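Local coordinates for protein sarcoplasmic calcium-binding proteins II, V, VI, and VII (Branchiostoma lanceolatum, PDB 2SAS) that binds calcium ions through EF-hand loops in muscle and seems more abundant in fast-contracting muscles, though that distribution reveals no function, at residues A[105-110]-A[159-164]. Residues are numbered along the deposited sequence; the frame is centred on the assembly and turned at random.
Sequences NRIPFL and NRYKEL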
loop_
_atom_site.group_PDB
_atom_site.type_symbol
_atom_site.label_atom_id
_atom_site.label_comp_id
_atom_site.label_asym_id
_atom_site.label_seq_id
_atom_site.Cartn_x
_atom_site.Cartn_y
_atom_site.Cartn_z
ATOM N N ASN A 105 12.194 1.904 -20.161
ATOM C CA ASN A 105 12.913 0.748 -19.602
ATOM C C ASN A 105 12.178 0.246 -18.346
ATOM O O ASN A 105 12.335 -0.935 -17.981
ATOM C CB ASN A 105 14.389 0.958 -19.297
ATOM C CG ASN A 105 15.037 -0.383 -18.894
ATOM O OD1 ASN A 105 15.413 -1.132 -19.808
ATOM N ND2 ASN A 105 15.210 -0.666 -17.603
ATOM N N ARG A 106 11.474 1.149 -17.699
ATOM C CA ARG A 106 10.720 0.814 -16.462
ATOM C C ARG A 106 9.537 -0.063 -16.889
ATOM O O ARG A 106 9.359 -1.106 -16.214
ATOM C CB ARG A 106 10.375 2.011 -15.637
ATOM C CG ARG A 106 9.646 1.971 -14.312
ATOM C CD ARG A 106 10.585 1.819 -13.133
ATOM N NE ARG A 106 11.779 1.146 -13.650
ATOM C CZ ARG A 106 12.433 0.181 -13.010
ATOM N NH1 ARG A 106 12.122 -0.096 -11.753
ATOM N NH2 ARG A 106 13.436 -0.461 -13.614
ATOM N N ILE A 107 8.802 0.309 -17.933
ATOM C CA ILE A 107 7.663 -0.467 -18.431
ATOM C C ILE A 107 7.959 -1.941 -18.671
ATOM O O ILE A 107 7.300 -2.753 -17.991
ATOM C CB ILE A 107 6.868 0.210 -19.580
ATOM C CG1 ILE A 107 6.082 1.453 -19.055
ATOM C CG2 ILE A 107 5.909 -0.739 -20.349
ATOM C CD1 ILE A 107 6.064 2.564 -20.205
ATOM N N PRO A 108 8.889 -2.331 -19.518
ATOM C CA PRO A 108 9.219 -3.748 -19.784
ATOM C C PRO A 108 9.739 -4.493 -18.587
ATOM O O PRO A 108 9.428 -5.691 -18.358
ATOM C CB PRO A 108 10.267 -3.704 -20.894
ATOM C CG PRO A 108 10.913 -2.354 -20.717
ATOM C CD PRO A 108 9.702 -1.433 -20.392
ATOM N N PHE A 109 10.513 -3.764 -17.807
ATOM C CA PHE A 109 11.112 -4.347 -16.562
ATOM C C PHE A 109 10.000 -4.734 -15.618
ATOM O O PHE A 109 9.955 -5.855 -15.016
ATOM C CB PHE A 109 12.207 -3.406 -16.042
ATOM C CG PHE A 109 12.845 -3.840 -14.770
ATOM C CD1 PHE A 109 12.289 -3.484 -13.535
ATOM C CD2 PHE A 109 13.963 -4.685 -14.837
ATOM C CE1 PHE A 109 12.886 -3.970 -12.352
ATOM C CE2 PHE A 109 14.567 -5.152 -13.670
ATOM C CZ PHE A 109 14.012 -4.779 -12.444
ATOM N N LEU A 110 9.064 -3.836 -15.395
ATOM C CA LEU A 110 7.901 -4.099 -14.545
ATOM C C LEU A 110 7.049 -5.206 -15.157
ATOM O O LEU A 110 6.627 -6.118 -14.442
ATOM C CB LEU A 110 7.070 -2.832 -14.439
ATOM C CG LEU A 110 7.168 -2.020 -13.150
ATOM C CD1 LEU A 110 8.430 -2.402 -12.405
ATOM C CD2 LEU A 110 7.090 -0.570 -13.569
ATOM N N ASN A 159 1.532 -4.694 -24.635
ATOM C CA ASN A 159 0.839 -3.505 -25.148
ATOM C C ASN A 159 -0.320 -3.126 -24.250
ATOM O O ASN A 159 -0.729 -1.961 -24.392
ATOM C CB ASN A 159 0.393 -3.578 -26.602
ATOM C CG ASN A 159 1.610 -3.975 -27.408
ATOM O OD1 ASN A 159 1.793 -5.196 -27.556
ATOM N ND2 ASN A 159 2.419 -3.005 -27.800
ATOM N N ARG A 160 -0.802 -4.036 -23.438
ATOM C CA ARG A 160 -1.927 -3.740 -22.543
ATOM C C ARG A 160 -1.315 -3.015 -21.317
ATOM O O ARG A 160 -1.863 -2.007 -20.907
ATOM C CB ARG A 160 -2.659 -4.975 -22.065
ATOM C CG ARG A 160 -4.166 -4.790 -22.006
ATOM C CD ARG A 160 -4.580 -3.673 -21.165
ATOM N NE ARG A 160 -5.836 -3.022 -21.608
ATOM C CZ ARG A 160 -6.774 -2.794 -20.689
ATOM N NH1 ARG A 160 -6.504 -3.345 -19.488
ATOM N NH2 ARG A 160 -7.896 -2.160 -20.805
ATOM N N TYR A 161 -0.192 -3.560 -20.909
ATOM C CA TYR A 161 0.605 -3.096 -19.810
ATOM C C TYR A 161 0.932 -1.588 -19.977
ATOM O O TYR A 161 0.562 -0.821 -19.080
ATOM C CB TYR A 161 1.918 -3.901 -19.551
ATOM C CG TYR A 161 2.447 -3.391 -18.230
ATOM C CD1 TYR A 161 1.857 -3.779 -17.026
ATOM C CD2 TYR A 161 3.502 -2.467 -18.185
ATOM C CE1 TYR A 161 2.359 -3.338 -15.815
ATOM C CE2 TYR A 161 3.996 -1.997 -16.969
ATOM C CZ TYR A 161 3.409 -2.417 -15.795
ATOM O OH TYR A 161 3.857 -1.877 -14.620
ATOM N N LYS A 162 1.599 -1.296 -21.055
ATOM C CA LYS A 162 1.991 -0.011 -21.546
ATOM C C LYS A 162 0.825 1.001 -21.422
ATOM O O LYS A 162 1.084 2.104 -20.960
ATOM C CB LYS A 162 2.379 -0.005 -23.040
ATOM C CG LYS A 162 3.746 -0.674 -23.334
ATOM C CD LYS A 162 4.064 -0.593 -24.821
ATOM C CE LYS A 162 5.384 -1.266 -25.178
ATOM N NZ LYS A 162 5.852 -0.789 -26.509
ATOM N N GLU A 163 -0.367 0.603 -21.821
ATOM C CA GLU A 163 -1.558 1.453 -21.826
ATOM C C GLU A 163 -1.939 1.838 -20.406
ATOM O O GLU A 163 -2.302 2.979 -20.120
ATOM C CB GLU A 163 -2.798 0.808 -22.485
ATOM C CG GLU A 163 -2.789 0.267 -23.902
ATOM C CD GLU A 163 -4.010 -0.517 -24.358
ATOM O OE1 GLU A 163 -5.075 -0.582 -23.746
ATOM O OE2 GLU A 163 -3.842 -1.146 -25.448
ATOM N N LEU A 164 -1.905 0.803 -19.559
ATOM C CA LEU A 164 -2.272 0.990 -18.146
ATOM C C LEU A 164 -1.208 1.770 -17.412
ATOM O O LEU A 164 -1.514 2.679 -16.622
ATOM C CB LEU A 164 -2.613 -0.375 -17.596
ATOM C CG LEU A 164 -3.710 -1.168 -18.297
ATOM C CD1 LEU A 164 -3.616 -2.620 -17.846
ATOM C CD2 LEU A 164 -5.052 -0.571 -17.885
#
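Tyr161 reaches from helix 158-170 to helix 103-114 and meets Ile107 and Leu110. Its CG lies anti to the backbone N (chi1 -170°), which carries the ring across to the other helix. Ile107 CG2 sits at the ring edge, in the ring plane, 3.7 Å from Tyr161 CD2. The carbonyl Ile107 O approaches the ring obliquely, 3.5 Å from Tyr161 CE2. Further out, Leu110 CB lies 3.4 Å from Tyr161 OH, with Leu110 CG and CD2 also close to that oxygen. Replacing Tyr161 with an alanine would probably open a gap between the helices and leave Ile107 CG2 and Leu110 CB without their aromatic partner. Lys162 follows and touches with CG. Lys162 CG is 3.7 Å from Ile107 CG2, and the two side chains cross at about a right angle. Thus Ile107 CG2 touches both Tyr161 and Lys162. Tyr165, one turn on, extends the packing against Ile107 and Leu110. The axes of 105-110 and 159-164 come within 10.0 Å, and their N-to-C directions differ by 126°, nearer antiparallel than parallel. This is apolar helix packing between EF-hand 3 and EF-hand 4, typical of the pairing of EF-hands into a lobe.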